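Local coordinates for protein separin (Saccharomyces cerevisiae, PDB 5U1T) that is a caspase-like cysteine protease that cleaves the MCD1/SCC1 subunit of cohesin at anaphase onset and is inhibited by securin for most of the cell cycle, at residues D762-K765 with A766-A770; A870-T873 with S874-F878; D811-F814 with Y815-L819; K666-L669 with Q670-N674; Q1021-E1024 with L1025-L1029. All coordinates share one frame; numbering follows the deposited sequence.

Interaction 1. Residues D762-K765 with A766-A770; sequences DCRK and AQNLA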
loop_
_atom_site.group_PDB
_atom_site.type_symbol
_atom_site.label_atom_id
_atom_site.label_comp_id
_atom_site.label_asym_id
_atom_site.label_seq_id
_atom_site.Cartn_x
_atom_site.Cartn_y
_atom_site.Cartn_z
ATOM N N ASP A 762 -6.070 15.922 -1.147
ATOM C CA ASP A 762 -4.943 15.012 -0.993
ATOM C C ASP A 762 -5.367 13.578 -1.257
ATOM O O ASP A 762 -4.863 12.933 -2.184
ATOM C CB ASP A 762 -4.340 15.126 0.403
ATOM C CG ASP A 762 -3.503 16.373 0.569
ATOM O OD1 ASP A 762 -3.254 17.082 -0.433
ATOM O OD2 ASP A 762 -3.080 16.645 1.713
ATOM N N CYS A 763 -6.284 13.098 -0.426
ATOM C CA CYS A 763 -6.938 11.804 -0.597
ATOM C C CYS A 763 -7.265 11.452 -2.036
ATOM O O CYS A 763 -7.109 10.308 -2.447
ATOM C CB CYS A 763 -8.240 11.775 0.203
ATOM S SG CYS A 763 -8.128 10.839 1.692
ATOM N N ARG A 764 -7.739 12.432 -2.794
ATOM C CA ARG A 764 -8.165 12.182 -4.165
ATOM C C ARG A 764 -6.968 12.060 -5.110
ATOM O O ARG A 764 -7.034 11.342 -6.100
ATOM C CB ARG A 764 -9.118 13.285 -4.632
ATOM C CG ARG A 764 -10.433 13.350 -3.828
ATOM C CD ARG A 764 -11.447 12.304 -4.267
ATOM N NE ARG A 764 -11.650 12.396 -5.706
ATOM C CZ ARG A 764 -11.091 11.571 -6.586
ATOM N NH1 ARG A 764 -11.309 11.750 -7.884
ATOM N NH2 ARG A 764 -10.312 10.570 -6.173
ATOM N N LYS A 765 -5.881 12.759 -4.802
ATOM C CA LYS A 765 -4.645 12.583 -5.540
ATOM C C LYS A 765 -4.115 11.172 -5.315
ATOM O O LYS A 765 -3.663 10.509 -6.249
ATOM C CB LYS A 765 -3.601 13.599 -5.110
ATOM C CG LYS A 765 -3.941 15.013 -5.424
ATOM C CD LYS A 765 -2.860 15.918 -4.883
ATOM C CE LYS A 765 -3.231 17.371 -5.074
ATOM N NZ LYS A 765 -2.258 18.265 -4.410
ATOM N N ALA A 766 -4.174 10.732 -4.061
ATOM C CA ALA A 766 -3.716 9.411 -3.684
ATOM C C ALA A 766 -4.468 8.364 -4.488
ATOM O O ALA A 766 -3.882 7.410 -4.981
ATOM C CB ALA A 766 -3.896 9.185 -2.204
ATOM N N GLN A 767 -5.766 8.556 -4.646
ATOM C CA GLN A 767 -6.572 7.605 -5.393
ATOM C C GLN A 767 -6.343 7.687 -6.892
ATOM O O GLN A 767 -6.436 6.687 -7.597
ATOM C CB GLN A 767 -8.045 7.827 -5.099
ATOM C CG GLN A 767 -8.474 7.260 -3.797
ATOM C CD GLN A 767 -9.965 7.028 -3.764
ATOM O OE1 GLN A 767 -10.753 7.848 -4.282
ATOM N NE2 GLN A 767 -10.376 5.896 -3.169
ATOM N N ASN A 768 -6.064 8.878 -7.393
ATOM C CA ASN A 768 -5.812 9.011 -8.812
ATOM C C ASN A 768 -4.461 8.406 -9.177
ATOM O O ASN A 768 -4.313 7.809 -10.241
ATOM C CB ASN A 768 -5.895 10.479 -9.238
ATOM C CG ASN A 768 -7.326 11.001 -9.232
ATOM O OD1 ASN A 768 -8.283 10.226 -9.209
ATOM N ND2 ASN A 768 -7.476 12.319 -9.254
ATOM N N LEU A 769 -3.501 8.529 -8.290
ATOM C CA LEU A 769 -2.207 7.962 -8.541
ATOM C C LEU A 769 -2.303 6.467 -8.561
ATOM O O LEU A 769 -1.646 5.812 -9.326
ATOM C CB LEU A 769 -1.241 8.361 -7.451
ATOM C CG LEU A 769 -0.572 9.707 -7.580
ATOM C CD1 LEU A 769 0.417 9.815 -6.461
ATOM C CD2 LEU A 769 0.152 9.820 -8.890
ATOM N N ALA A 770 -3.164 5.915 -7.733
ATOM C CA ALA A 770 -3.327 4.491 -7.664
ATOM C C ALA A 770 -4.005 3.964 -8.898
ATOM O O ALA A 770 -3.757 2.863 -9.304
ATOM C CB ALA A 770 -4.096 4.112 -6.423
#

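Interaction 2. Residues A870-T873 with S874-F878; sequences ADIT and SLTMF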
loop_
_atom_site.group_PDB
_atom_site.type_symbol
_atom_site.label_atom_id
_atom_site.label_comp_id
_atom_site.label_asym_id
_atom_site.label_seq_id
_atom_site.Cartn_x
_atom_site.Cartn_y
_atom_site.Cartn_z
ATOM N N ALA A 870 -0.952 -13.130 17.034
ATOM C CA ALA A 870 0.151 -12.387 16.424
ATOM C C ALA A 870 -0.198 -10.929 16.088
ATOM O O ALA A 870 0.645 -10.030 16.208
ATOM C CB ALA A 870 0.627 -13.106 15.170
ATOM N N ASP A 871 -1.438 -10.711 15.652
ATOM C CA ASP A 871 -1.937 -9.377 15.304
ATOM C C ASP A 871 -2.802 -8.727 16.417
ATOM O O ASP A 871 -4.027 -8.870 16.424
ATOM C CB ASP A 871 -2.741 -9.456 14.011
ATOM C CG ASP A 871 -3.120 -8.098 13.479
ATOM O OD1 ASP A 871 -2.843 -7.077 14.150
ATOM O OD2 ASP A 871 -3.710 -8.051 12.377
ATOM N N ILE A 872 -2.166 -7.996 17.329
ATOM C CA ILE A 872 -2.890 -7.458 18.483
ATOM C C ILE A 872 -3.847 -6.337 18.057
ATOM O O ILE A 872 -4.931 -6.224 18.600
ATOM C CB ILE A 872 -1.931 -6.947 19.599
ATOM C CG1 ILE A 872 -2.729 -6.513 20.835
ATOM C CG2 ILE A 872 -1.065 -5.800 19.121
ATOM C CD1 ILE A 872 -3.737 -7.540 21.331
ATOM N N THR A 873 -3.466 -5.547 17.060
ATOM C CA THR A 873 -4.317 -4.470 16.597
ATOM C C THR A 873 -5.584 -4.997 15.885
ATOM O O THR A 873 -6.641 -4.375 15.997
ATOM C CB THR A 873 -3.542 -3.473 15.689
ATOM O OG1 THR A 873 -3.014 -4.140 14.548
ATOM C CG2 THR A 873 -2.392 -2.844 16.443
ATOM N N SER A 874 -5.525 -6.136 15.196
ATOM C CA SER A 874 -6.760 -6.737 14.687
ATOM C C SER A 874 -7.590 -7.394 15.787
ATOM O O SER A 874 -8.811 -7.474 15.673
ATOM C CB SER A 874 -6.485 -7.790 13.614
ATOM O OG SER A 874 -6.171 -7.213 12.373
ATOM N N LEU A 875 -6.934 -7.897 16.828
ATOM C CA LEU A 875 -7.626 -8.594 17.916
ATOM C C LEU A 875 -8.425 -7.614 18.776
ATOM O O LEU A 875 -9.591 -7.875 19.114
ATOM C CB LEU A 875 -6.644 -9.370 18.793
ATOM C CG LEU A 875 -7.280 -10.045 20.009
ATOM C CD1 LEU A 875 -8.235 -11.174 19.639
ATOM C CD2 LEU A 875 -6.209 -10.527 20.968
ATOM N N THR A 876 -7.800 -6.492 19.129
ATOM C CA THR A 876 -8.488 -5.484 19.919
ATOM C C THR A 876 -9.674 -4.925 19.128
ATOM O O THR A 876 -10.736 -4.677 19.703
ATOM C CB THR A 876 -7.548 -4.356 20.356
ATOM O OG1 THR A 876 -6.910 -3.781 19.215
ATOM C CG2 THR A 876 -6.494 -4.909 21.302
ATOM N N MET A 877 -9.510 -4.774 17.812
ATOM C CA MET A 877 -10.633 -4.375 16.977
ATOM C C MET A 877 -11.751 -5.408 17.026
ATOM O O MET A 877 -12.929 -5.064 17.068
ATOM C CB MET A 877 -10.202 -4.159 15.535
ATOM C CG MET A 877 -9.313 -2.958 15.336
ATOM S SD MET A 877 -8.857 -2.739 13.608
ATOM C CE MET A 877 -7.860 -1.261 13.769
ATOM N N PHE A 878 -11.383 -6.679 17.027
ATOM C CA PHE A 878 -12.395 -7.719 17.082
ATOM C C PHE A 878 -13.091 -7.708 18.450
ATOM O O PHE A 878 -14.317 -7.804 18.519
ATOM C CB PHE A 878 -11.762 -9.079 16.787
ATOM C CG PHE A 878 -12.706 -10.245 16.909
ATOM C CD1 PHE A 878 -13.617 -10.534 15.905
ATOM C CD2 PHE A 878 -12.659 -11.078 18.016
ATOM C CE1 PHE A 878 -14.479 -11.632 16.012
ATOM C CE2 PHE A 878 -13.513 -12.168 18.122
ATOM C CZ PHE A 878 -14.421 -12.446 17.124
#

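Interaction 3. Residues D811-F814 with Y815-L819; sequences DCEF and YSKEL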
loop_
_atom_site.group_PDB
_atom_site.type_symbol
_atom_site.label_atom_id
_atom_site.label_comp_id
_atom_site.label_asym_id
_atom_site.label_seq_id
_atom_site.Cartn_x
_atom_site.Cartn_y
_atom_site.Cartn_z
ATOM N N ASP A 811 -21.781 11.603 0.567
ATOM C CA ASP A 811 -20.491 11.154 0.058
ATOM C C ASP A 811 -20.053 9.877 0.729
ATOM O O ASP A 811 -19.311 9.094 0.155
ATOM C CB ASP A 811 -19.419 12.215 0.263
ATOM C CG ASP A 811 -19.708 13.483 -0.495
ATOM O OD1 ASP A 811 -19.287 13.573 -1.664
ATOM O OD2 ASP A 811 -20.348 14.386 0.076
ATOM N N CYS A 812 -20.507 9.684 1.957
ATOM C CA CYS A 812 -20.148 8.500 2.707
ATOM C C CYS A 812 -20.793 7.279 2.088
ATOM O O CYS A 812 -20.161 6.228 1.938
ATOM C CB CYS A 812 -20.558 8.647 4.172
ATOM S SG CYS A 812 -19.408 9.645 5.137
ATOM N N GLU A 813 -22.060 7.428 1.723
ATOM C CA GLU A 813 -22.759 6.356 1.048
ATOM C C GLU A 813 -22.035 5.994 -0.231
ATOM O O GLU A 813 -21.883 4.819 -0.540
ATOM C CB GLU A 813 -24.197 6.747 0.743
ATOM C CG GLU A 813 -25.123 6.637 1.925
ATOM C CD GLU A 813 -25.148 5.246 2.534
ATOM O OE1 GLU A 813 -24.523 5.048 3.595
ATOM O OE2 GLU A 813 -25.809 4.350 1.964
ATOM N N PHE A 814 -21.575 6.999 -0.970
ATOM C CA PHE A 814 -20.942 6.740 -2.254
ATOM C C PHE A 814 -19.662 5.931 -2.078
ATOM O O PHE A 814 -19.437 4.916 -2.753
ATOM C CB PHE A 814 -20.629 8.046 -2.981
ATOM C CG PHE A 814 -19.961 7.843 -4.311
ATOM C CD1 PHE A 814 -18.569 7.743 -4.404
ATOM C CD2 PHE A 814 -20.713 7.737 -5.467
ATOM C CE1 PHE A 814 -17.941 7.541 -5.639
ATOM C CE2 PHE A 814 -20.093 7.543 -6.699
ATOM C CZ PHE A 814 -18.704 7.442 -6.783
ATOM N N TYR A 815 -18.823 6.402 -1.161
ATOM C CA TYR A 815 -17.526 5.804 -0.949
ATOM C C TYR A 815 -17.652 4.428 -0.326
ATOM O O TYR A 815 -16.985 3.490 -0.748
ATOM C CB TYR A 815 -16.680 6.733 -0.099
ATOM C CG TYR A 815 -16.132 7.847 -0.931
ATOM C CD1 TYR A 815 -15.453 7.572 -2.100
ATOM C CD2 TYR A 815 -16.322 9.176 -0.585
ATOM C CE1 TYR A 815 -14.947 8.579 -2.883
ATOM C CE2 TYR A 815 -15.819 10.202 -1.375
ATOM C CZ TYR A 815 -15.133 9.887 -2.526
ATOM O OH TYR A 815 -14.619 10.874 -3.333
ATOM N N SER A 816 -18.537 4.310 0.654
ATOM C CA SER A 816 -18.708 3.047 1.353
ATOM C C SER A 816 -19.196 2.006 0.365
ATOM O O SER A 816 -18.794 0.845 0.423
ATOM C CB SER A 816 -19.677 3.179 2.544
ATOM O OG SER A 816 -21.032 3.141 2.139
ATOM N N LYS A 817 -20.039 2.430 -0.565
ATOM C CA LYS A 817 -20.461 1.547 -1.638
ATOM C C LYS A 817 -19.304 1.146 -2.576
ATOM O O LYS A 817 -19.195 -0.009 -2.971
ATOM C CB LYS A 817 -21.588 2.198 -2.424
ATOM C CG LYS A 817 -22.930 2.089 -1.733
ATOM C CD LYS A 817 -23.914 3.112 -2.268
ATOM C CE LYS A 817 -25.191 3.137 -1.430
ATOM N NZ LYS A 817 -26.197 4.120 -1.964
ATOM N N GLU A 818 -18.442 2.089 -2.927
ATOM C CA GLU A 818 -17.324 1.757 -3.787
ATOM C C GLU A 818 -16.403 0.791 -3.071
ATOM O O GLU A 818 -15.932 -0.172 -3.658
ATOM C CB GLU A 818 -16.561 3.010 -4.212
ATOM C CG GLU A 818 -17.224 3.785 -5.336
ATOM C CD GLU A 818 -17.291 2.973 -6.618
ATOM O OE1 GLU A 818 -16.215 2.521 -7.093
ATOM O OE2 GLU A 818 -18.412 2.768 -7.148
ATOM N N LEU A 819 -16.157 1.032 -1.791
ATOM C CA LEU A 819 -15.219 0.205 -1.041
ATOM C C LEU A 819 -15.768 -1.198 -0.893
ATOM O O LEU A 819 -15.058 -2.182 -1.101
ATOM C CB LEU A 819 -14.934 0.818 0.333
ATOM C CG LEU A 819 -14.515 -0.112 1.473
ATOM C CD1 LEU A 819 -13.179 -0.718 1.183
ATOM C CD2 LEU A 819 -14.465 0.663 2.762
#

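Interaction 4. Residues K666-L669 with Q670-N674; sequences KNQL and QKTMN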
loop_
_atom_site.group_PDB
_atom_site.type_symbol
_atom_site.label_atom_id
_atom_site.label_comp_id
_atom_site.label_asym_id
_atom_site.label_seq_id
_atom_site.Cartn_x
_atom_site.Cartn_y
_atom_site.Cartn_z
ATOM N N LYS A 666 13.683 7.308 14.124
ATOM C CA LYS A 666 13.622 8.407 13.155
ATOM C C LYS A 666 14.924 9.171 13.060
ATOM O O LYS A 666 15.531 9.234 11.995
ATOM C CB LYS A 666 12.508 9.410 13.495
ATOM C CG LYS A 666 12.671 10.795 12.793
ATOM C CD LYS A 666 11.532 11.769 13.137
ATOM C CE LYS A 666 11.545 13.041 12.276
ATOM N NZ LYS A 666 10.249 13.812 12.403
ATOM N N ASN A 667 15.350 9.762 14.173
ATOM C CA ASN A 667 16.426 10.740 14.121
ATOM C C ASN A 667 17.786 10.100 13.962
ATOM O O ASN A 667 18.709 10.754 13.485
ATOM C CB ASN A 667 16.395 11.639 15.355
ATOM C CG ASN A 667 15.197 12.584 15.348
ATOM O OD1 ASN A 667 14.138 12.276 15.908
ATOM N ND2 ASN A 667 15.353 13.733 14.686
ATOM N N GLN A 668 17.916 8.830 14.340
ATOM C CA GLN A 668 19.152 8.117 14.051
ATOM C C GLN A 668 19.266 7.950 12.538
ATOM O O GLN A 668 20.205 8.444 11.918
ATOM C CB GLN A 668 19.204 6.762 14.762
ATOM C CG GLN A 668 19.429 6.859 16.267
ATOM C CD GLN A 668 20.769 7.503 16.645
ATOM O OE1 GLN A 668 21.834 7.101 16.157
ATOM N NE2 GLN A 668 20.717 8.514 17.524
ATOM N N LEU A 669 18.276 7.279 11.955
ATOM C CA LEU A 669 18.205 7.056 10.512
ATOM C C LEU A 669 18.500 8.317 9.688
ATOM O O LEU A 669 19.314 8.274 8.755
ATOM C CB LEU A 669 16.822 6.504 10.131
ATOM C CG LEU A 669 16.485 5.064 10.534
ATOM C CD1 LEU A 669 15.147 4.617 9.928
ATOM C CD2 LEU A 669 17.603 4.104 10.149
ATOM N N GLN A 670 17.847 9.428 10.036
ATOM C CA GLN A 670 18.002 10.689 9.303
ATOM C C GLN A 670 19.461 11.140 9.220
ATOM O O GLN A 670 19.938 11.539 8.150
ATOM C CB GLN A 670 17.156 11.799 9.946
ATOM C CG GLN A 670 15.990 12.262 9.087
ATOM C CD GLN A 670 14.949 13.037 9.878
ATOM O OE1 GLN A 670 13.764 13.033 9.530
ATOM N NE2 GLN A 670 15.388 13.718 10.947
ATOM N N LYS A 671 20.178 11.065 10.338
ATOM C CA LYS A 671 21.556 11.533 10.353
ATOM C C LYS A 671 22.494 10.495 9.746
ATOM O O LYS A 671 23.401 10.841 8.985
ATOM C CB LYS A 671 22.004 11.880 11.776
ATOM C CG LYS A 671 21.028 12.764 12.577
ATOM C CD LYS A 671 20.365 13.856 11.729
ATOM C CE LYS A 671 19.563 14.825 12.589
ATOM N NZ LYS A 671 20.493 15.664 13.410
ATOM N N THR A 672 22.254 9.223 10.059
ATOM C CA THR A 672 23.205 8.155 9.742
ATOM C C THR A 672 23.282 7.725 8.263
ATOM O O THR A 672 24.050 6.819 7.924
ATOM C CB THR A 672 22.900 6.895 10.577
ATOM O OG1 THR A 672 21.610 6.388 10.223
ATOM C CG2 THR A 672 22.931 7.215 12.069
ATOM N N MET A 673 22.503 8.362 7.387
ATOM C CA MET A 673 22.497 7.990 5.967
ATOM C C MET A 673 22.263 9.171 5.043
ATOM O O MET A 673 21.290 9.906 5.214
ATOM C CB MET A 673 21.431 6.929 5.702
ATOM C CG MET A 673 21.134 6.672 4.210
ATOM S SD MET A 673 19.598 7.472 3.658
ATOM C CE MET A 673 19.050 6.294 2.417
ATOM N N ASN A 674 23.144 9.334 4.055
ATOM C CA ASN A 674 23.016 10.436 3.113
ATOM C C ASN A 674 22.225 9.978 1.893
ATOM O O ASN A 674 22.297 8.820 1.498
ATOM C CB ASN A 674 24.396 11.013 2.737
ATOM C CG ASN A 674 25.049 10.312 1.557
ATOM O OD1 ASN A 674 24.915 9.102 1.379
ATOM N ND2 ASN A 674 25.785 11.077 0.751
#

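Interaction 5. Residues Q1021-E1024 with L1025-L1029; sequences QMKE and LLESL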
loop_
_atom_site.group_PDB
_atom_site.type_symbol
_atom_site.label_atom_id
_atom_site.label_comp_id
_atom_site.label_asym_id
_atom_site.label_seq_id
_atom_site.Cartn_x
_atom_site.Cartn_y
_atom_site.Cartn_z
ATOM N N GLN A 1021 -17.833 25.139 36.450
ATOM C CA GLN A 1021 -16.688 24.359 36.047
ATOM C C GLN A 1021 -16.962 23.740 34.686
ATOM O O GLN A 1021 -16.124 23.773 33.781
ATOM C CB GLN A 1021 -16.409 23.283 37.095
ATOM C CG GLN A 1021 -15.039 22.628 37.030
ATOM C CD GLN A 1021 -14.988 21.352 37.866
ATOM O OE1 GLN A 1021 -16.027 20.729 38.141
ATOM N NE2 GLN A 1021 -13.786 20.956 38.272
ATOM N N MET A 1022 -18.155 23.176 34.559
ATOM C CA MET A 1022 -18.634 22.632 33.308
ATOM C C MET A 1022 -18.757 23.727 32.232
ATOM O O MET A 1022 -18.429 23.497 31.075
ATOM C CB MET A 1022 -19.975 21.932 33.535
ATOM C CG MET A 1022 -20.474 21.091 32.370
ATOM S SD MET A 1022 -19.504 19.584 32.080
ATOM C CE MET A 1022 -20.034 19.200 30.421
ATOM N N LYS A 1023 -19.220 24.912 32.613
ATOM C CA LYS A 1023 -19.345 26.022 31.675
ATOM C C LYS A 1023 -17.980 26.360 31.080
ATOM O O LYS A 1023 -17.868 26.587 29.877
ATOM C CB LYS A 1023 -19.951 27.267 32.362
ATOM C CG LYS A 1023 -20.150 28.478 31.426
ATOM C CD LYS A 1023 -20.596 29.764 32.130
ATOM C CE LYS A 1023 -19.480 30.844 32.174
ATOM N NZ LYS A 1023 -18.215 30.510 32.997
ATOM N N GLU A 1024 -16.948 26.376 31.923
ATOM C CA GLU A 1024 -15.615 26.810 31.512
ATOM C C GLU A 1024 -14.817 25.726 30.787
ATOM O O GLU A 1024 -14.007 26.019 29.905
ATOM C CB GLU A 1024 -14.846 27.307 32.726
ATOM C CG GLU A 1024 -15.411 28.609 33.237
ATOM C CD GLU A 1024 -15.118 28.854 34.706
ATOM O OE1 GLU A 1024 -14.452 27.984 35.317
ATOM O OE2 GLU A 1024 -15.551 29.908 35.246
ATOM N N LEU A 1025 -15.036 24.474 31.166
ATOM C CA LEU A 1025 -14.414 23.365 30.468
ATOM C C LEU A 1025 -14.965 23.289 29.050
ATOM O O LEU A 1025 -14.230 22.974 28.111
ATOM C CB LEU A 1025 -14.648 22.052 31.215
ATOM C CG LEU A 1025 -14.043 20.825 30.538
ATOM C CD1 LEU A 1025 -12.538 20.989 30.375
ATOM C CD2 LEU A 1025 -14.381 19.576 31.316
ATOM N N LEU A 1026 -16.257 23.581 28.895
ATOM C CA LEU A 1026 -16.877 23.572 27.575
ATOM C C LEU A 1026 -16.329 24.729 26.755
ATOM O O LEU A 1026 -16.229 24.649 25.534
ATOM C CB LEU A 1026 -18.404 23.658 27.668
ATOM C CG LEU A 1026 -19.166 22.379 28.006
ATOM C CD1 LEU A 1026 -20.580 22.706 28.427
ATOM C CD2 LEU A 1026 -19.175 21.440 26.819
ATOM N N GLU A 1027 -15.953 25.802 27.435
ATOM C CA GLU A 1027 -15.502 26.992 26.747
ATOM C C GLU A 1027 -14.050 26.858 26.342
ATOM O O GLU A 1027 -13.575 27.551 25.442
ATOM C CB GLU A 1027 -15.702 28.225 27.627
ATOM C CG GLU A 1027 -17.131 28.742 27.637
ATOM C CD GLU A 1027 -17.469 29.518 28.896
ATOM O OE1 GLU A 1027 -18.552 30.164 28.936
ATOM O OE2 GLU A 1027 -16.656 29.485 29.854
ATOM N N SER A 1028 -13.339 25.951 26.996
ATOM C CA SER A 1028 -11.914 25.831 26.734
ATOM C C SER A 1028 -11.632 25.130 25.413
ATOM O O SER A 1028 -10.611 25.410 24.784
ATOM C CB SER A 1028 -11.204 25.093 27.872
ATOM O OG SER A 1028 -11.551 23.721 27.909
ATOM N N LEU A 1029 -12.520 24.247 24.961
ATOM C CA LEU A 1029 -12.129 23.386 23.862
ATOM C C LEU A 1029 -12.218 24.033 22.476
ATOM O O LEU A 1029 -13.076 24.864 22.204
ATOM C CB LEU A 1029 -12.917 22.075 23.903
ATOM C CG LEU A 1029 -14.373 21.966 24.268
ATOM C CD1 LEU A 1029 -15.179 22.530 23.151
ATOM C CD2 LEU A 1029 -14.681 20.499 24.455
#

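Interaction 1. Residues D762-K765 with A766-A770
Arg764 folds forward along helix 756-775, where its guanidinium meets the amides of Gln767 and Asn768. With CG beside the backbone N (chi1 -63°) and further bends at the next two torsions, the chain folds instead of reaching out. Arg764 NH2 lies 3.3 Å from Gln767 OE1, and Arg764 NH1 comes within 3.6 Å of Asn768 OD1. Both amides stand steeply to the guanidinium, the Asn768 plane at 88°, while Gln767 CB lies at the guanidinium edge, in its plane. The firm bonds of this buried group are made elsewhere: NE donates to the backbone of a chain of another protein, and the guanidinium makes a cation-pi contact with Tyr1095. Asn768 ND2 in turn donates to Tyr1095 O, and Asp762 OD2 is bonded to Ser746 OG, which suits polar groups placed in an interior. Backbone donors are met within the helix: Ala766 N reaches Asp762 O at 3.0 Å, Asn768 N bonds Arg764 O at 2.9 Å, and Leu769 N bonds Lys765 O at 2.8 Å. A leucine in place of Arg764 would probably leave the backbone acceptor of the other protein without its donor and the Tyr1095 ring without its cation. Ala766, with only a methyl group, packs on Asn744 of helix 729-752, with Cys763 on Ala747 and Leu769 on Ile740 along the same helix. Helix 782-805 packs against Cys763 and Gln767, and this turn of helix 756-775 thus lies between the preceding helix 729-752 and the following helix 782-805.

Interaction 2. Residues A870-T873 with S874-F878
Asp871 turns its carboxylate forward to Ser874 because CG lies anti to the backbone N (chi1 -172°), while Ser874 swings OG beside its own backbone N (chi1 -77°), back toward that carboxylate. The result is an N-cap: OD1 of Asp871 accepts from Ser874 N at 3.0 Å, meeting a donor that the first turn of helix 872-881 leaves without a backbone carbonyl. Ser874 OG donates to Asp871 OD2 at 2.6 Å, and both Ser874 groups come from above the carboxylate plane. Thr873 OG1 adds a third bond, to the syn lone pair of Asp871 OD1, again at 3.0 Å. Three donors therefore fix the rotation of the carboxylate, whose negative charge should also suit the positive end of the helix dipole. Aspartate, short and with two acceptors, is well fitted to this place. Arg834 forms a second shell, donating through NE to Ser874 OG. On another side of the helix the contact is apolar: Ile872 CD1 touches Leu875 CD2 at 3.9 Å and Thr876 CG2 at 3.8 Å, while Thr876 N bonds Ile872 O at 2.9 Å. The capped turn sits among several helices: Asp871 and Ser874 rest on Ile830 of helix 829-845, Ile872 and Leu875 touch Ser891 of helix 885-891, and Thr873 and Thr876 meet Leu905 and Trp909 of helix 905-912.

Interaction 3. Residues D811-F814 with Y815-L819
Phe814 presents its edge to one face of Tyr815, a T-shaped pair of neighbouring residues with centroids 5.5 Å apart and planes at 88°. The touching atom is Phe814 CD1, 3.9 Å from Tyr815 CD1 and set toward the rim of the tyrosine ring. Different first torsions make this possible: Phe814 CG lies anti to its backbone N (chi1 179°) and Tyr815 CG beside its own, which brings the edge of one ring over the face of the other. Next to the phenylalanine ring, Glu818 runs side by side with it and points the same way, its CG 3.8 Å from Phe814 CE1; the methylene suits the ring, and the carboxylate beyond is paired with Arg821. Tyr815 OH is satisfied by an acidic side chain of the chain of another protein, and Phe814 meets an aromatic side chain of that chain, so both rings also serve an intermolecular surface. Glu813 and the exposed Lys817 make a long salt bridge, Glu813 OE2 to Lys817 NZ at 4.0 Å; Glu813 OE1 has a firmer partner in Tyr842 OH. The helical backbone is regular, with Ser816 N bonded to Cys812 O at 2.8 Å and Lys817 N to Glu813 O at 3.0 Å. Helix 809-825 packs on the preceding helix 782-805 through Cys812 on Ile804 and Tyr815 on Ile800, and on the following helix 829-845 through Ser816 on Leu839 and Leu819 on Cys835.

Interaction 4. Residues K666-L669 with Q670-N674
Thr672 grips Gln668 O twice, a firm local hold near the C-terminal end of helix 659-672, on a side that is otherwise exposed. Its backbone N donates at 2.9 Å to Gln668 O, nearly in line with the carbonyl, while Thr672 OG1 reaches the same Gln668 O at 3.0 Å from above the carbonyl plane. With chi1 at 64° OG1 sits between the backbone N and carbonyl carbon, where threonine can spend its hydroxyl on the preceding turn. Gln670 N to Lys666 O, 3.0 Å, is equally sound. Elsewhere on the solvent side the hold is looser: Lys671 N makes a weak bond of 3.5 Å to Asn667 O, and the exposed Asn667, Gln668 and Lys671 are polar residues fit for water. Lys666 and Gln670 run alongside each other, with Lys666 CE 3.5 Å from Gln670 OE1; the lysine spends its charge beyond the turn, NZ bonding Leu695 O and the cation making a cation-pi contact with Trp696. The well-packed side belongs to apolar Leu669, which lies on Asp646 and Leu650 of helix 642-655 and, with Met673, on His686 of helix 680-689.

Interaction 5. Residues Q1021-E1024 with L1025-L1029
Lys1023, Glu1024 and Glu1027 form a salt-bridge network near the C-terminal end of helix 1012-1028. Lys1023 leaves the backbone with CG anti to the N and then kinks at its third torsion (chi3 109°) and again at the fourth, which carries NZ back between the two carboxylates. Lys1023 NZ lies 3.5 Å from Glu1024 OE2; its link to Glu1027 OE2 is long, 3.7 Å. The lysine methylenes share in the contact too, since Lys1023 CG and Lys1023 CE each pass 3.4 Å from Glu1027 OE1. Glu1027 is extended beyond CG, which itself lies beside the backbone N (chi1 -79°), a set of torsions that lays its carboxylate alongside Lys1023. An alanine in place of Lys1023 would probably leave the two acidic groups, which already stand near each other, without their shared countercharge. Long flexible charged chains suit this exposed side, whereas Met1022 and Leu1026 are buried. Met1022 bends at its second torsion (70°), bringing its CE to 4.1 Å from Leu1026 CD1; the pair packs on helix 1036-1054, both residues touching Thr1049. Leu1025 and Gln1021 meet Met938 of helix 927-946. In the backbone, Leu1025 N bonds Gln1021 O at 2.9 Å, but the bonds made by Glu1027 N and Ser1028 N are weak. There the small Ser1028 turns its hydroxyl back to the chain, and its OG donates to Leu1025 O at 2.8 Å.

All five are local contacts along or at the end of a helix, yet their chemistry follows their surroundings. Interaction 1 is buried, interactions 2, 3 and 5 are partly so, and interaction 4 lies at the surface. Interactions 1 and 3 belong to separate helices, 756-775 and 809-825, that share helix 782-805 as a neighbour; they touch through Arg764 CD and Tyr815 OH, 3.6 Å apart, and both meet the chain of another protein, consistent with a shared binding surface. Interaction 3 also shares helix 829-845 with interaction 2, which uses a carboxylate to start a helix. Interactions 4 and 5 lie near helix C-terminal ends, 43 Å apart between centres, the first using a threonine hydroxyl, the second adding a salt-bridge network.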